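Local coordinates for hypothetical protein AQ_1575 (Aquifex aeolicus, PDB 1LFP) that is of unknown function but probably binds DNA and regulates transcription in the cytoplasm, at residues A52-K57 with E182-L187. Sequence-based numbering, arbitrary orientation.
Sequences AIEQAK and EVKENL
The carboxylate of Glu54 receives Lys184 at its oxygen-bearing edge rather than over either face: the ammonium nitrogen lies in front of both oxygens, a little off the plane of the group. The pair is a salt bridge between the N-terminal helices of the TACO1/YebC fold and its later alpha/beta part. It joins helix 47-58, in the all-helical N-terminal part, to helix 180-188, which belongs with the antiparallel sheet of strands 134-143, 163-165, 170-175 and 196-203. The two helices stay well apart, with 12.4 Å between Glu54 CA and Lys184 CA, so that two side chains approaching from opposite directions span the gap. Glu54 sets CG opposite its backbone N (chi1 172°) and runs extended to the carboxylate. Lys184 starts the same way (chi1 174°) and stays straight as far as CE, where the last torsion (chi4 -80°) turns NZ off the line of the chain. The bridge is bidentate but unequal: Lys184 NZ donates to the syn lone pair of Glu54 OE1, on the side of the other oxygen, at 2.9 Å, and more weakly to Glu54 OE2 at 3.2 Å. Lys184 also rests on Ile194, and its NZ has a long, weak ion pair with Glu188; this second negative charge would probably help keep the lysine protonated. Behind the bridge each helix packs within its own part, Ala52 and Ala56 on Ile32 of helix 21-39, and Val183 and Leu187 on Val159 of helix 149-159. Next to the ammonium along the chain, Lys184 CE lies 3.5 Å from Glu54 OE2.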
loop_
_atom_site.group_PDB
_atom_site.type_symbol
_atom_site.label_atom_id
_atom_site.label_comp_id
_atom_site.label_asym_id
_atom_site.label_seq_id
_atom_site.Cartn_x
_atom_site.Cartn_y
_atom_site.Cartn_z
ATOM N N ALA A 52 11.350 -3.339 -5.469
ATOM C CA ALA A 52 11.345 -3.608 -4.026
ATOM C C ALA A 52 12.736 -3.376 -3.473
ATOM O O ALA A 52 12.913 -2.856 -2.374
ATOM C CB ALA A 52 10.910 -5.037 -3.760
ATOM N N ILE A 53 13.736 -3.761 -4.256
ATOM C CA ILE A 53 15.119 -3.575 -3.836
ATOM C C ILE A 53 15.428 -2.087 -3.736
ATOM O O ILE A 53 16.036 -1.634 -2.774
ATOM C CB ILE A 53 16.100 -4.247 -4.828
ATOM C CG1 ILE A 53 16.021 -5.767 -4.634
ATOM C CG2 ILE A 53 17.545 -3.719 -4.612
ATOM C CD1 ILE A 53 16.916 -6.555 -5.584
ATOM N N GLU A 54 14.973 -1.323 -4.725
ATOM C CA GLU A 54 15.199 0.110 -4.759
ATOM C C GLU A 54 14.569 0.871 -3.588
ATOM O O GLU A 54 15.158 1.799 -3.045
ATOM C CB GLU A 54 14.669 0.637 -6.092
ATOM C CG GLU A 54 14.635 2.126 -6.237
ATOM C CD GLU A 54 13.740 2.544 -7.398
ATOM O OE1 GLU A 54 13.976 2.069 -8.532
ATOM O OE2 GLU A 54 12.801 3.336 -7.171
ATOM N N GLN A 55 13.360 0.477 -3.216
ATOM C CA GLN A 55 12.626 1.102 -2.135
ATOM C C GLN A 55 13.265 0.790 -0.807
ATOM O O GLN A 55 13.231 1.586 0.135
ATOM C CB GLN A 55 11.184 0.602 -2.139
ATOM C CG GLN A 55 10.167 1.692 -2.427
ATOM C CD GLN A 55 9.221 1.915 -1.263
ATOM O OE1 GLN A 55 9.572 2.567 -0.277
ATOM N NE2 GLN A 55 8.020 1.357 -1.362
ATOM N N ALA A 56 13.831 -0.402 -0.728
ATOM C CA ALA A 56 14.489 -0.828 0.483
ATOM C C ALA A 56 15.748 -0.011 0.633
ATOM O O ALA A 56 16.095 0.395 1.721
ATOM C CB ALA A 56 14.837 -2.302 0.391
ATOM N N LYS A 57 16.456 0.218 -0.473
ATOM C CA LYS A 57 17.685 0.976 -0.388
ATOM C C LYS A 57 17.367 2.407 -0.009
ATOM O O LYS A 57 18.079 3.025 0.759
ATOM C CB LYS A 57 18.430 0.923 -1.722
ATOM C CG LYS A 57 19.149 -0.383 -1.950
ATOM C CD LYS A 57 19.945 -0.368 -3.246
ATOM C CE LYS A 57 20.896 -1.554 -3.316
ATOM N NZ LYS A 57 20.192 -2.851 -3.169
ATOM N N GLU A 182 6.264 1.104 -16.432
ATOM C CA GLU A 182 6.570 1.883 -17.615
ATOM C C GLU A 182 6.366 3.328 -17.269
ATOM O O GLU A 182 7.150 4.185 -17.673
ATOM C CB GLU A 182 5.661 1.477 -18.767
ATOM C CG GLU A 182 6.043 2.084 -20.093
ATOM C CD GLU A 182 5.078 1.694 -21.195
ATOM O OE1 GLU A 182 5.091 0.516 -21.621
ATOM O OE2 GLU A 182 4.296 2.565 -21.626
ATOM N N VAL A 183 5.288 3.617 -16.534
ATOM C CA VAL A 183 5.024 4.995 -16.136
ATOM C C VAL A 183 6.090 5.488 -15.140
ATOM O O VAL A 183 6.588 6.600 -15.246
ATOM C CB VAL A 183 3.612 5.102 -15.528
ATOM C CG1 VAL A 183 3.422 6.432 -14.816
ATOM C CG2 VAL A 183 2.598 4.947 -16.654
ATOM N N LYS A 184 6.451 4.638 -14.184
ATOM C CA LYS A 184 7.445 4.974 -13.193
ATOM C C LYS A 184 8.729 5.386 -13.912
ATOM O O LYS A 184 9.320 6.433 -13.612
ATOM C CB LYS A 184 7.759 3.753 -12.314
ATOM C CG LYS A 184 8.916 3.966 -11.330
ATOM C CD LYS A 184 9.080 2.686 -10.484
ATOM C CE LYS A 184 10.187 2.821 -9.474
ATOM N NZ LYS A 184 11.534 2.607 -10.062
ATOM N N GLU A 185 9.130 4.545 -14.866
ATOM C CA GLU A 185 10.355 4.768 -15.655
ATOM C C GLU A 185 10.304 6.105 -16.396
ATOM O O GLU A 185 11.243 6.912 -16.355
ATOM C CB GLU A 185 10.518 3.630 -16.661
ATOM C CG GLU A 185 11.916 3.492 -17.202
ATOM C CD GLU A 185 12.607 2.240 -16.690
ATOM O OE1 GLU A 185 12.184 1.123 -17.075
ATOM O OE2 GLU A 185 13.565 2.375 -15.898
ATOM N N ASN A 186 9.188 6.356 -17.063
ATOM C CA ASN A 186 9.035 7.604 -17.807
ATOM C C ASN A 186 9.027 8.833 -16.922
ATOM O O ASN A 186 9.462 9.912 -17.339
ATOM C CB ASN A 186 7.767 7.530 -18.649
ATOM C CG ASN A 186 7.937 6.639 -19.868
ATOM O OD1 ASN A 186 6.963 6.168 -20.446
ATOM N ND2 ASN A 186 9.186 6.418 -20.272
ATOM N N LEU A 187 8.507 8.688 -15.701
ATOM C CA LEU A 187 8.486 9.803 -14.764
ATOM C C LEU A 187 9.906 10.046 -14.225
ATOM O O LEU A 187 10.330 11.179 -14.072
ATOM C CB LEU A 187 7.573 9.513 -13.559
ATOM C CG LEU A 187 6.072 9.621 -13.873
ATOM C CD1 LEU A 187 5.262 9.024 -12.692
ATOM C CD2 LEU A 187 5.682 11.132 -14.157
#